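Local coordinates for protein pentafunctional AROM polypeptide (Schizosaccharomyces pombe, PDB 5SWV) that probably catalyses the dehydroquinate dehydratase and shikimate dehydrogenase steps of the shikimate pathway as part of a five-enzyme polypeptide, at residues Thr145-Arg150 / Asn180-Glu185; Val171-Asn176 / Phe201-Phe206; Pro197-Asn202 / Ile212-Met217. One frame throughout, in Å; residues are numbered along the deposited sequence.

Interaction 1: residues Thr145-Arg150 / Asn180-Glu185; sequences TWSWAR and NLELEE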
ATOM      1  N   THR A 145      28.516 -24.170  -1.547  1.00 36.86           N
ATOM      2  CA  THR A 145      29.972 -24.280  -1.508  1.00 37.33           C
ATOM      3  C   THR A 145      30.684 -22.966  -1.775  1.00 37.84           C
ATOM      4  O   THR A 145      31.896 -22.929  -1.701  1.00 37.60           O
ATOM      5  CB  THR A 145      30.481 -25.304  -2.542  1.00 37.47           C
ATOM      6  OG1 THR A 145      30.347 -24.776  -3.872  1.00 36.96           O
ATOM      7  CG2 THR A 145      29.717 -26.626  -2.420  1.00 37.35           C
ATOM      8  N   TRP A 146      29.960 -21.898  -2.115  1.00 39.08           N
ATOM      9  CA  TRP A 146      30.603 -20.609  -2.401  1.00 39.66           C
ATOM     10  C   TRP A 146      30.701 -19.860  -1.092  1.00 40.21           C
ATOM     11  O   TRP A 146      29.701 -19.359  -0.588  1.00 40.39           O
ATOM     12  CB  TRP A 146      29.843 -19.801  -3.475  1.00 39.15           C
ATOM     13  CG  TRP A 146      29.971 -20.371  -4.895  1.00 38.99           C
ATOM     14  CD1 TRP A 146      30.566 -21.551  -5.259  1.00 39.01           C
ATOM     15  CD2 TRP A 146      29.444 -19.813  -6.107  1.00 38.34           C
ATOM     16  NE1 TRP A 146      30.464 -21.741  -6.611  1.00 38.45           N
ATOM     17  CE2 TRP A 146      29.778 -20.694  -7.157  1.00 38.38           C
ATOM     18  CE3 TRP A 146      28.737 -18.648  -6.408  1.00 38.55           C
ATOM     19  CZ2 TRP A 146      29.434 -20.443  -8.491  1.00 38.61           C
ATOM     20  CZ3 TRP A 146      28.385 -18.400  -7.750  1.00 38.60           C
ATOM     21  CH2 TRP A 146      28.740 -19.291  -8.766  1.00 38.51           C
ATOM     22  N   SER A 147      31.907 -19.824  -0.540  1.00 40.78           N
ATOM     23  CA  SER A 147      32.183 -19.097   0.696  1.00 42.57           C
ATOM     24  C   SER A 147      31.931 -17.602   0.521  1.00 43.02           C
ATOM     25  O   SER A 147      32.187 -17.063  -0.554  1.00 43.89           O
ATOM     26  CB  SER A 147      33.647 -19.322   1.131  1.00 43.66           C
ATOM     27  OG  SER A 147      34.087 -18.384   2.107  1.00 44.25           O
ATOM     28  N   TRP A 148      31.426 -16.954   1.576  1.00 43.21           N
ATOM     29  CA  TRP A 148      31.314 -15.487   1.645  1.00 42.77           C
ATOM     30  C   TRP A 148      32.584 -14.832   2.202  1.00 44.46           C
ATOM     31  O   TRP A 148      32.832 -13.652   1.937  1.00 44.85           O
ATOM     32  CB  TRP A 148      30.153 -15.071   2.532  1.00 41.73           C
ATOM     33  CG  TRP A 148      28.827 -15.521   2.083  1.00 40.97           C
ATOM     34  CD1 TRP A 148      28.037 -16.450   2.681  1.00 40.93           C
ATOM     35  CD2 TRP A 148      28.099 -15.038   0.959  1.00 40.73           C
ATOM     36  NE1 TRP A 148      26.860 -16.586   1.994  1.00 40.56           N
ATOM     37  CE2 TRP A 148      26.873 -15.732   0.927  1.00 40.22           C
ATOM     38  CE3 TRP A 148      28.364 -14.089  -0.031  1.00 41.33           C
ATOM     39  CZ2 TRP A 148      25.913 -15.510  -0.048  1.00 40.17           C
ATOM     40  CZ3 TRP A 148      27.402 -13.864  -1.009  1.00 41.42           C
ATOM     41  CH2 TRP A 148      26.189 -14.572  -1.005  1.00 40.75           C
ATOM     42  N   ALA A 149      33.347 -15.578   3.006  1.00 45.83           N
ATOM     43  CA  ALA A 149      34.642 -15.120   3.521  1.00 47.25           C
ATOM     44  C   ALA A 149      35.723 -15.121   2.441  1.00 48.89           C
ATOM     45  O   ALA A 149      36.595 -14.268   2.478  1.00 49.56           O
ATOM     46  CB  ALA A 149      35.088 -15.978   4.697  1.00 47.20           C
ATOM     47  N   ARG A 150      35.675 -16.089   1.517  1.00 50.32           N
ATOM     48  CA  ARG A 150      36.587 -16.168   0.356  1.00 51.56           C
ATOM     49  C   ARG A 150      35.751 -16.213  -0.922  1.00 50.25           C
ATOM     50  O   ARG A 150      35.593 -17.280  -1.509  1.00 50.59           O
ATOM     51  CB  ARG A 150      37.439 -17.441   0.417  1.00 53.88           C
ATOM     52  CG  ARG A 150      38.476 -17.491   1.536  1.00 56.04           C
ATOM     53  CD  ARG A 150      39.098 -18.892   1.689  1.00 56.53           C
ATOM     54  NE  ARG A 150      38.106 -19.985   1.804  1.00 56.15           N
ATOM     55  CZ  ARG A 150      37.311 -20.217   2.863  1.00 55.31           C
ATOM     56  NH1 ARG A 150      37.338 -19.435   3.951  1.00 55.08           N
ATOM     57  NH2 ARG A 150      36.460 -21.241   2.833  1.00 54.01           N
ATOM     58  N   ASN A 180      25.961 -17.432   7.913  1.00 39.16           N
ATOM     59  CA  ASN A 180      25.191 -16.193   8.041  1.00 38.65           C
ATOM     60  C   ASN A 180      26.053 -15.035   8.533  1.00 38.99           C
ATOM     61  O   ASN A 180      25.869 -13.895   8.110  1.00 38.41           O
ATOM     62  CB  ASN A 180      23.978 -16.391   8.967  1.00 37.97           C
ATOM     63  CG  ASN A 180      22.981 -17.396   8.410  1.00 37.66           C
ATOM     64  OD1 ASN A 180      22.722 -17.413   7.216  1.00 37.49           O
ATOM     65  ND2 ASN A 180      22.430 -18.247   9.268  1.00 37.74           N
ATOM     66  N   LEU A 181      26.997 -15.349   9.416  1.00 39.98           N
ATOM     67  CA  LEU A 181      27.943 -14.360   9.928  1.00 40.43           C
ATOM     68  C   LEU A 181      28.979 -13.940   8.885  1.00 40.06           C
ATOM     69  O   LEU A 181      29.272 -12.756   8.753  1.00 40.88           O
ATOM     70  CB  LEU A 181      28.634 -14.886  11.187  1.00 40.85           C
ATOM     71  CG  LEU A 181      27.702 -15.231  12.358  1.00 41.57           C
ATOM     72  CD1 LEU A 181      28.532 -15.580  13.574  1.00 42.60           C
ATOM     73  CD2 LEU A 181      26.750 -14.100  12.711  1.00 41.71           C
ATOM     74  N   GLU A 182      29.534 -14.894   8.147  1.00 39.19           N
ATOM     75  CA  GLU A 182      30.444 -14.551   7.060  1.00 39.21           C
ATOM     76  C   GLU A 182      29.733 -13.665   6.025  1.00 38.27           C
ATOM     77  O   GLU A 182      30.320 -12.738   5.481  1.00 37.72           O
ATOM     78  CB  GLU A 182      31.036 -15.817   6.435  1.00 39.71           C
ATOM     79  CG  GLU A 182      32.073 -16.465   7.344  1.00 41.09           C
ATOM     80  CD  GLU A 182      32.567 -17.837   6.903  1.00 42.09           C
ATOM     81  OE1 GLU A 182      33.358 -18.429   7.655  1.00 42.96           O
ATOM     82  OE2 GLU A 182      32.194 -18.336   5.825  1.00 43.36           O
ATOM     83  N   LEU A 183      28.455 -13.942   5.807  1.00 37.75           N
ATOM     84  CA  LEU A 183      27.641 -13.182   4.888  1.00 37.99           C
ATOM     85  C   LEU A 183      27.520 -11.717   5.315  1.00 39.34           C
ATOM     86  O   LEU A 183      27.621 -10.840   4.469  1.00 39.69           O
ATOM     87  CB  LEU A 183      26.271 -13.838   4.725  1.00 37.15           C
ATOM     88  CG  LEU A 183      25.293 -13.176   3.762  1.00 36.83           C
ATOM     89  CD1 LEU A 183      24.311 -14.180   3.193  1.00 36.71           C
ATOM     90  CD2 LEU A 183      24.546 -12.029   4.423  1.00 37.06           C
ATOM     91  N   GLU A 184      27.319 -11.445   6.605  1.00 40.54           N
ATOM     92  CA  GLU A 184      27.286 -10.057   7.096  1.00 41.64           C
ATOM     93  C   GLU A 184      28.623  -9.323   6.944  1.00 42.22           C
ATOM     94  O   GLU A 184      28.637  -8.149   6.589  1.00 42.32           O
ATOM     95  CB  GLU A 184      26.827  -9.973   8.557  1.00 42.47           C
ATOM     96  CG  GLU A 184      25.397 -10.438   8.848  1.00 42.84           C
ATOM     97  CD  GLU A 184      24.335  -9.849   7.931  1.00 42.88           C
ATOM     98  OE1 GLU A 184      24.328  -8.612   7.724  1.00 41.47           O
ATOM     99  OE2 GLU A 184      23.500 -10.648   7.424  1.00 44.18           O
ATOM    100  N   GLU A 185      29.732 -10.004   7.218  1.00 43.69           N
ATOM    101  CA  GLU A 185      31.070  -9.472   6.891  1.00 45.27           C
ATOM    102  C   GLU A 185      31.144  -9.069   5.431  1.00 44.15           C
ATOM    103  O   GLU A 185      31.553  -7.950   5.111  1.00 44.31           O
ATOM    104  CB  GLU A 185      32.164 -10.499   7.172  1.00 46.90           C
ATOM    105  CG  GLU A 185      32.667 -10.452   8.597  1.00 50.02           C
ATOM    106  CD  GLU A 185      33.122 -11.811   9.142  1.00 53.72           C
ATOM    107  OE1 GLU A 185      33.495 -12.733   8.359  1.00 54.79           O
ATOM    108  OE2 GLU A 185      33.108 -11.952  10.388  1.00 56.19           O
TER
HETATM  109  O   HOH W   1      30.233 -18.542   3.832  1.00 27.10           O

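Interaction 2: residues Val171-Asn176 / Phe201-Phe206; sequences VGMANN and FNMGRF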
ATOM      1  N   VAL A 171      22.149 -15.067  -3.418  1.00 36.13           N
ATOM      2  CA  VAL A 171      21.571 -15.954  -2.415  1.00 36.50           C
ATOM      3  C   VAL A 171      22.360 -17.238  -2.267  1.00 36.53           C
ATOM      4  O   VAL A 171      22.429 -18.020  -3.196  1.00 36.46           O
ATOM      5  CB  VAL A 171      20.120 -16.325  -2.746  1.00 36.24           C
ATOM      6  CG1 VAL A 171      19.539 -17.176  -1.618  1.00 36.12           C
ATOM      7  CG2 VAL A 171      19.295 -15.066  -2.971  1.00 36.10           C
ATOM      8  N   GLY A 172      22.924 -17.460  -1.085  1.00 37.07           N
ATOM      9  CA  GLY A 172      23.665 -18.680  -0.800  1.00 38.18           C
ATOM     10  C   GLY A 172      22.769 -19.734  -0.191  1.00 39.21           C
ATOM     11  O   GLY A 172      21.587 -19.483   0.040  1.00 39.09           O
ATOM     12  N   MET A 173      23.333 -20.921   0.033  1.00 40.23           N
ATOM     13  CA  MET A 173      22.703 -21.943   0.851  1.00 41.62           C
ATOM     14  C   MET A 173      23.546 -22.059   2.105  1.00 41.10           C
ATOM     15  O   MET A 173      24.768 -22.223   2.027  1.00 41.35           O
ATOM     16  CB  MET A 173      22.647 -23.280   0.108  1.00 43.93           C
ATOM     17  CG  MET A 173      22.053 -24.443   0.916  1.00 45.73           C
ATOM     18  SD  MET A 173      20.270 -24.321   1.237  1.00 48.01           S
ATOM     19  CE  MET A 173      19.583 -24.619  -0.392  1.00 47.87           C
ATOM     20  N   ALA A 174      22.899 -21.975   3.260  1.00 40.26           N
ATOM     21  CA  ALA A 174      23.616 -22.024   4.527  1.00 40.14           C
ATOM     22  C   ALA A 174      23.742 -23.456   5.013  1.00 40.49           C
ATOM     23  O   ALA A 174      22.759 -24.196   5.009  1.00 40.35           O
ATOM     24  CB  ALA A 174      22.899 -21.188   5.565  1.00 40.23           C
ATOM     25  N   ASN A 175      24.947 -23.831   5.441  1.00 41.16           N
ATOM     26  CA  ASN A 175      25.195 -25.114   6.130  1.00 42.01           C
ATOM     27  C   ASN A 175      25.177 -25.001   7.666  1.00 43.09           C
ATOM     28  O   ASN A 175      24.991 -25.996   8.362  1.00 42.63           O
ATOM     29  CB  ASN A 175      26.542 -25.694   5.707  1.00 41.43           C
ATOM     30  CG  ASN A 175      26.724 -25.698   4.217  1.00 40.86           C
ATOM     31  OD1 ASN A 175      26.225 -26.578   3.533  1.00 41.71           O
ATOM     32  ND2 ASN A 175      27.438 -24.716   3.701  1.00 40.45           N
ATOM     33  N   ASN A 176      25.382 -23.790   8.178  1.00 44.55           N
ATOM     34  CA  ASN A 176      25.545 -23.546   9.611  1.00 45.99           C
ATOM     35  C   ASN A 176      25.374 -22.056   9.946  1.00 46.88           C
ATOM     36  O   ASN A 176      25.396 -21.228   9.041  1.00 46.18           O
ATOM     37  CB  ASN A 176      26.921 -24.041  10.064  1.00 45.97           C
ATOM     38  CG  ASN A 176      28.067 -23.512   9.195  1.00 46.36           C
ATOM     39  OD1 ASN A 176      28.366 -22.315   9.186  1.00 47.03           O
ATOM     40  ND2 ASN A 176      28.729 -24.411   8.481  1.00 46.18           N
ATOM     41  N   PHE A 201      21.217 -12.844   1.161  1.00 33.15           N
ATOM     42  CA  PHE A 201      20.860 -13.772   2.238  1.00 32.62           C
ATOM     43  C   PHE A 201      21.193 -15.204   1.852  1.00 32.69           C
ATOM     44  O   PHE A 201      21.635 -15.464   0.743  1.00 31.67           O
ATOM     45  CB  PHE A 201      19.376 -13.669   2.590  1.00 31.92           C
ATOM     46  CG  PHE A 201      18.451 -13.984   1.458  1.00 31.54           C
ATOM     47  CD1 PHE A 201      18.111 -13.006   0.523  1.00 31.53           C
ATOM     48  CD2 PHE A 201      17.870 -15.239   1.341  1.00 31.65           C
ATOM     49  CE1 PHE A 201      17.232 -13.287  -0.518  1.00 31.12           C
ATOM     50  CE2 PHE A 201      16.979 -15.522   0.305  1.00 31.48           C
ATOM     51  CZ  PHE A 201      16.674 -14.548  -0.631  1.00 31.18           C
ATOM     52  N   ASN A 202      21.004 -16.112   2.804  1.00 33.58           N
ATOM     53  CA  ASN A 202      21.150 -17.533   2.588  1.00 34.28           C
ATOM     54  C   ASN A 202      19.793 -18.172   2.738  1.00 35.56           C
ATOM     55  O   ASN A 202      19.086 -17.923   3.727  1.00 34.69           O
ATOM     56  CB  ASN A 202      22.092 -18.152   3.607  1.00 34.29           C
ATOM     57  CG  ASN A 202      23.506 -17.609   3.505  1.00 34.34           C
ATOM     58  OD1 ASN A 202      24.083 -17.554   2.421  1.00 34.37           O
ATOM     59  ND2 ASN A 202      24.077 -17.214   4.635  1.00 34.43           N
ATOM     60  N   MET A 203      19.427 -18.984   1.750  1.00 37.06           N
ATOM     61  CA  MET A 203      18.272 -19.851   1.884  1.00 38.85           C
ATOM     62  C   MET A 203      18.654 -21.081   2.711  1.00 38.47           C
ATOM     63  O   MET A 203      19.821 -21.255   3.082  1.00 38.53           O
ATOM     64  CB  MET A 203      17.684 -20.194   0.518  1.00 40.86           C
ATOM     65  CG  MET A 203      18.538 -21.044  -0.417  1.00 43.30           C
ATOM     66  SD  MET A 203      17.830 -21.300  -2.073  1.00 45.91           S
ATOM     67  CE  MET A 203      17.107 -19.719  -2.472  1.00 45.39           C
ATOM     68  N   GLY A 204      17.661 -21.909   3.016  1.00 38.13           N
ATOM     69  CA  GLY A 204      17.831 -23.036   3.924  1.00 38.13           C
ATOM     70  C   GLY A 204      17.320 -22.647   5.290  1.00 38.88           C
ATOM     71  O   GLY A 204      17.346 -21.476   5.650  1.00 38.47           O
ATOM     72  N   ARG A 205      16.859 -23.632   6.055  1.00 40.30           N
ATOM     73  CA  ARG A 205      16.442 -23.405   7.443  1.00 40.67           C
ATOM     74  C   ARG A 205      17.561 -22.849   8.300  1.00 39.45           C
ATOM     75  O   ARG A 205      17.295 -22.064   9.204  1.00 38.59           O
ATOM     76  CB  ARG A 205      15.921 -24.686   8.080  1.00 42.35           C
ATOM     77  CG  ARG A 205      14.637 -25.179   7.440  1.00 43.76           C
ATOM     78  CD  ARG A 205      13.995 -26.340   8.202  1.00 45.16           C
ATOM     79  NE  ARG A 205      12.541 -26.315   8.030  1.00 46.38           N
ATOM     80  CZ  ARG A 205      11.723 -25.392   8.559  1.00 48.36           C
ATOM     81  NH1 ARG A 205      10.419 -25.457   8.312  1.00 48.81           N
ATOM     82  NH2 ARG A 205      12.182 -24.391   9.333  1.00 49.51           N
ATOM     83  N   PHE A 206      18.801 -23.258   8.022  1.00 39.06           N
ATOM     84  CA  PHE A 206      19.975 -22.683   8.697  1.00 39.35           C
ATOM     85  C   PHE A 206      20.205 -21.216   8.315  1.00 38.36           C
ATOM     86  O   PHE A 206      20.775 -20.455   9.090  1.00 38.36           O
ATOM     87  CB  PHE A 206      21.264 -23.449   8.369  1.00 40.40           C
ATOM     88  CG  PHE A 206      21.413 -24.798   9.045  1.00 41.11           C
ATOM     89  CD1 PHE A 206      21.413 -24.914  10.438  1.00 41.70           C
ATOM     90  CD2 PHE A 206      21.671 -25.949   8.280  1.00 41.25           C
ATOM     91  CE1 PHE A 206      21.608 -26.155  11.049  1.00 41.62           C
ATOM     92  CE2 PHE A 206      21.867 -27.190   8.888  1.00 41.36           C
ATOM     93  CZ  PHE A 206      21.832 -27.291  10.273  1.00 41.42           C
TER
HETATM   94  O   HOH W   2      19.875 -24.804   5.636  1.00 36.96           O

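Interaction 3: residues Pro197-Asn202 / Ile212-Met217; sequences PLILFN and ILNKFM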
ATOM      1  N   PRO A 197      22.218  -1.120  -5.113  1.00 41.20           N
ATOM      2  CA  PRO A 197      21.599  -1.753  -3.945  1.00 40.95           C
ATOM      3  C   PRO A 197      21.628  -3.274  -4.020  1.00 41.16           C
ATOM      4  O   PRO A 197      21.600  -3.845  -5.114  1.00 41.29           O
ATOM      5  CB  PRO A 197      20.161  -1.233  -3.955  1.00 40.87           C
ATOM      6  CG  PRO A 197      19.954  -0.656  -5.308  1.00 41.16           C
ATOM      7  CD  PRO A 197      21.290  -0.233  -5.820  1.00 41.15           C
ATOM      8  N   LEU A 198      21.671  -3.908  -2.849  1.00 41.12           N
ATOM      9  CA  LEU A 198      21.959  -5.335  -2.738  1.00 40.59           C
ATOM     10  C   LEU A 198      20.937  -6.113  -1.894  1.00 38.66           C
ATOM     11  O   LEU A 198      20.725  -5.796  -0.733  1.00 38.60           O
ATOM     12  CB  LEU A 198      23.355  -5.508  -2.141  1.00 41.74           C
ATOM     13  CG  LEU A 198      23.902  -6.937  -2.012  1.00 43.01           C
ATOM     14  CD1 LEU A 198      24.358  -7.495  -3.353  1.00 43.38           C
ATOM     15  CD2 LEU A 198      25.045  -6.972  -1.012  1.00 44.07           C
ATOM     16  N   ILE A 199      20.330  -7.141  -2.492  1.00 37.15           N
ATOM     17  CA  ILE A 199      19.574  -8.168  -1.762  1.00 36.07           C
ATOM     18  C   ILE A 199      20.534  -9.334  -1.524  1.00 34.78           C
ATOM     19  O   ILE A 199      21.120  -9.853  -2.461  1.00 34.01           O
ATOM     20  CB  ILE A 199      18.360  -8.685  -2.560  1.00 36.28           C
ATOM     21  CG1 ILE A 199      17.497  -7.533  -3.077  1.00 36.49           C
ATOM     22  CG2 ILE A 199      17.499  -9.602  -1.699  1.00 36.26           C
ATOM     23  CD1 ILE A 199      16.399  -7.978  -4.021  1.00 36.44           C
ATOM     24  N   LEU A 200      20.659  -9.762  -0.278  1.00 34.34           N
ATOM     25  CA  LEU A 200      21.688 -10.714   0.112  1.00 34.38           C
ATOM     26  C   LEU A 200      21.278 -11.529   1.328  1.00 33.37           C
ATOM     27  O   LEU A 200      21.022 -10.979   2.386  1.00 32.91           O
ATOM     28  CB  LEU A 200      22.962  -9.945   0.403  1.00 35.64           C
ATOM     29  CG  LEU A 200      24.193 -10.712   0.884  1.00 36.88           C
ATOM     30  CD1 LEU A 200      24.696 -11.630  -0.218  1.00 37.22           C
ATOM     31  CD2 LEU A 200      25.285  -9.744   1.334  1.00 37.43           C
ATOM     32  N   PHE A 201      21.217 -12.844   1.161  1.00 33.15           N
ATOM     33  CA  PHE A 201      20.860 -13.772   2.238  1.00 32.62           C
ATOM     34  C   PHE A 201      21.193 -15.204   1.852  1.00 32.69           C
ATOM     35  O   PHE A 201      21.635 -15.464   0.743  1.00 31.67           O
ATOM     36  CB  PHE A 201      19.376 -13.669   2.590  1.00 31.92           C
ATOM     37  CG  PHE A 201      18.451 -13.984   1.458  1.00 31.54           C
ATOM     38  CD1 PHE A 201      18.111 -13.006   0.523  1.00 31.53           C
ATOM     39  CD2 PHE A 201      17.870 -15.239   1.341  1.00 31.65           C
ATOM     40  CE1 PHE A 201      17.232 -13.287  -0.518  1.00 31.12           C
ATOM     41  CE2 PHE A 201      16.979 -15.522   0.305  1.00 31.48           C
ATOM     42  CZ  PHE A 201      16.674 -14.548  -0.631  1.00 31.18           C
ATOM     43  N   ASN A 202      21.004 -16.112   2.804  1.00 33.58           N
ATOM     44  CA  ASN A 202      21.150 -17.533   2.588  1.00 34.28           C
ATOM     45  C   ASN A 202      19.793 -18.172   2.738  1.00 35.56           C
ATOM     46  O   ASN A 202      19.086 -17.923   3.727  1.00 34.69           O
ATOM     47  CB  ASN A 202      22.092 -18.152   3.607  1.00 34.29           C
ATOM     48  CG  ASN A 202      23.506 -17.609   3.505  1.00 34.34           C
ATOM     49  OD1 ASN A 202      24.083 -17.554   2.421  1.00 34.37           O
ATOM     50  ND2 ASN A 202      24.077 -17.214   4.635  1.00 34.43           N
ATOM     51  N   ILE A 212      16.403 -12.449   8.028  1.00 34.72           N
ATOM     52  CA  ILE A 212      15.980 -11.527   9.066  1.00 34.26           C
ATOM     53  C   ILE A 212      16.825 -10.252   9.058  1.00 34.44           C
ATOM     54  O   ILE A 212      16.276  -9.161   9.181  1.00 33.82           O
ATOM     55  CB  ILE A 212      16.000 -12.251  10.428  1.00 34.43           C
ATOM     56  CG1 ILE A 212      14.835 -13.249  10.494  1.00 34.13           C
ATOM     57  CG2 ILE A 212      15.950 -11.280  11.599  1.00 35.18           C
ATOM     58  CD1 ILE A 212      15.071 -14.399  11.452  1.00 34.32           C
ATOM     59  N   LEU A 213      18.139 -10.401   8.881  1.00 35.00           N
ATOM     60  CA  LEU A 213      19.081  -9.263   8.812  1.00 35.55           C
ATOM     61  C   LEU A 213      19.135  -8.513   7.471  1.00 36.44           C
ATOM     62  O   LEU A 213      19.615  -7.369   7.420  1.00 36.85           O
ATOM     63  CB  LEU A 213      20.506  -9.729   9.150  1.00 35.42           C
ATOM     64  CG  LEU A 213      20.720 -10.337  10.540  1.00 35.42           C
ATOM     65  CD1 LEU A 213      22.174 -10.768  10.718  1.00 35.60           C
ATOM     66  CD2 LEU A 213      20.295  -9.373  11.634  1.00 35.13           C
ATOM     67  N   ASN A 214      18.687  -9.148   6.390  1.00 37.08           N
ATOM     68  CA  ASN A 214      18.612  -8.478   5.097  1.00 37.88           C
ATOM     69  C   ASN A 214      17.472  -7.450   5.057  1.00 38.79           C
ATOM     70  O   ASN A 214      16.304  -7.806   4.980  1.00 39.39           O
ATOM     71  CB  ASN A 214      18.437  -9.503   3.992  1.00 37.52           C
ATOM     72  CG  ASN A 214      18.335  -8.859   2.627  1.00 37.14           C
ATOM     73  OD1 ASN A 214      19.316  -8.396   2.089  1.00 36.33           O
ATOM     74  ND2 ASN A 214      17.134  -8.809   2.075  1.00 37.75           N
ATOM     75  N   LYS A 215      17.813  -6.171   5.113  1.00 40.39           N
ATOM     76  CA  LYS A 215      16.792  -5.119   5.275  1.00 40.96           C
ATOM     77  C   LYS A 215      16.133  -4.755   3.970  1.00 39.09           C
ATOM     78  O   LYS A 215      14.940  -4.538   3.935  1.00 39.16           O
ATOM     79  CB  LYS A 215      17.386  -3.892   5.961  1.00 42.45           C
ATOM     80  CG  LYS A 215      17.772  -4.229   7.398  1.00 45.64           C
ATOM     81  CD  LYS A 215      18.352  -3.066   8.187  1.00 48.16           C
ATOM     82  CE  LYS A 215      19.595  -2.510   7.508  1.00 49.98           C
ATOM     83  NZ  LYS A 215      20.560  -1.980   8.506  1.00 51.04           N
ATOM     84  N   PHE A 216      16.916  -4.741   2.901  1.00 38.53           N
ATOM     85  CA  PHE A 216      16.454  -4.309   1.594  1.00 38.47           C
ATOM     86  C   PHE A 216      15.833  -5.430   0.761  1.00 38.75           C
ATOM     87  O   PHE A 216      16.527  -6.352   0.335  1.00 37.36           O
ATOM     88  CB  PHE A 216      17.620  -3.692   0.829  1.00 39.06           C
ATOM     89  CG  PHE A 216      17.237  -3.159  -0.504  1.00 38.72           C
ATOM     90  CD1 PHE A 216      16.530  -1.969  -0.602  1.00 39.08           C
ATOM     91  CD2 PHE A 216      17.561  -3.854  -1.666  1.00 39.03           C
ATOM     92  CE1 PHE A 216      16.155  -1.463  -1.844  1.00 39.33           C
ATOM     93  CE2 PHE A 216      17.189  -3.360  -2.911  1.00 39.90           C
ATOM     94  CZ  PHE A 216      16.482  -2.162  -3.002  1.00 39.63           C
ATOM     95  N   MET A 217      14.521  -5.317   0.522  1.00 40.45           N
ATOM     96  CA  MET A 217      13.741  -6.210  -0.377  1.00 40.66           C
ATOM     97  C   MET A 217      13.900  -7.697  -0.071  1.00 39.40           C
ATOM     98  O   MET A 217      14.336  -8.473  -0.923  1.00 38.97           O
ATOM     99  CB  MET A 217      14.063  -5.933  -1.855  1.00 41.50           C
ATOM    100  CG  MET A 217      13.673  -4.541  -2.324  1.00 43.18           C
ATOM    101  SD  MET A 217      14.060  -4.275  -4.079  1.00 45.47           S
ATOM    102  CE  MET A 217      12.746  -5.228  -4.844  1.00 44.47           C
TER

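Interaction 1: residues Thr145-Arg150 / Asn180-Glu185
In the TIM-barrel dehydroquinase domain, the loop bearing W148 leans on E182 and L183 of helix 177-193. The loop follows strand 134-140 and runs into helix 152-162. L183 lies over one face of the W148 indole. Its CB is 3.9 Å from the centroid of the five-membered ring and only 16° off the ring normal, a CH-pi contact. The CG of L183 stands opposite its own backbone N (chi1 -179°). This lays CD1 over the rim of the same face, 3.7 Å from W148 NE1. E182 meets W148 CB with its backbone O and the methyl of A149 with its side chain. That side chain runs out straight, and CD lies 3.8 Å from A149 CB. A water links the carboxylate to the loop backbone. It donates to E182 OE2 (2.8 Å) and accepts from W148 N (3.0 Å). The loop is also braced from within by an ST motif, where R150 N donates to S147 OG at 2.9 Å. Neighbouring elements fix the indole further. W148 NE1 is hydrogen-bonded to N202 OD1 of strand 198-203, the W148 ring stacks with W154 of helix 152-162, and W148 and L183 both touch L200 of the same strand.

Interaction 2: residues Val171-Asn176 / Phe201-Phe206
V171, G172 and M173 pair in parallel with F201, N202 and M203 as adjacent barrel strands, joined by three backbone hydrogen bonds. G172 N donates to F201 O at 3.0 Å, and M203 N donates to G172 O at 2.8 Å. A174 N, just past the strand, donates to M203 O at 3.2 Å. V171, F201, M173 and M203 share one face of the sheet. V171 CG2 sits over the face of the F201 ring, 3.9 Å from its centroid. The other branch, V171 CG1, meets M203 CE at 3.6 Å. M173 is bent at chi2 (70°) and chi3 (71°). It crosses the M203 side chain at about a right angle, with M173 CE 3.7 Å from M203 CG. A triethylene glycol, probably from the crystallisation liquor, lies near M173. Farther along, N175 O lies over the face of the F206 ring, 3.3 Å from F206 CD2. A water accepts from F206 N and donates to A174 O. The opposite face carries N202, whose CB packs on A174 CB. N202 ND2 donates to N180 OD1 in helix 177-193. N176 OD1 accepts from D179 N, an N-cap of that helix. M173 and M203 lie at the C-terminal strand ends, where TIM barrels keep their active sites. The chemistry is thus split: apolar groups and thioethers on one face, a buried, hydrogen-bonded amide on the other.

Interaction 3: residues Pro197-Asn202 / Ile212-Met217
N214 and F216 both extend CG away from their backbone N, with chi1 of 179° and -177°. This sends an amide and a ring from the loop after helix 208-213 onto strand 198-203. The amide of N214 grips the strand backbone. L200 N donates to N214 OD1 at 3.0 Å, with an N-H...O angle of 160°. The bond is fairly straight at the hydrogen, but the donor stands above the amide's carbonyl plane. The other end of the amide turns back on its own loop, where N214 ND2 donates to F216 O at 3.1 Å. This bond is bent, with the donor above the F216 carbonyl plane. ND2 also bonds to T218 OG1. F216 lies against the start of the strand. P197 CB is 3.8 Å from F216 CE2 and off-centre to the ring. I199 CG1 approaches F216 CD2 at 3.9 Å. On the F216 ring itself, M217 CG sits over the centre of one face. I199 also reaches past the ring to the next residue. Its CD1 is 3.8 Å from M217 CB, and its CG2 lies 3.4 Å from M217 O. Helix 3-8 adds apolar cover, with L3 and F6 touching F216 and F6 also touching M217. M217 N bonds to S12 OG. The contact therefore ties strand 198-203 to the loop leading into strand 218-220, the last strand of the barrel. The polar centre of the contact is built around oxygens. N214 OD1 and L200 O, two acceptors, lie 3.1 Å apart. R187 of helix 177-193 donates to N214 OD1 and, weakly, to L200 O. Its positive charge probably offsets their repulsion and may make ND2 a somewhat better donor to F216 O.

How the interactions relate
All three interactions lie in the dehydroquinase barrel. Interactions 2 and 3 use strand 198-203, and interaction 1 packs against it. The centres of interactions 1 and 2 are about 10 Å apart, those of 2 and 3 about 12 Å, and those of 1 and 3 about 14 Å. Interactions 1 and 2 interlock along the chain, since their segments alternate. Interaction 3 comes after interaction 1 and begins on the strand where interaction 2 ends. N202 joins interactions 1 and 2 through W148 and N180, while interaction 3 uses the same strand at I199 and L200. The contacts are thus grouped around strands 167-173 and 198-203 and the helix between them, a beta-alpha-beta unit.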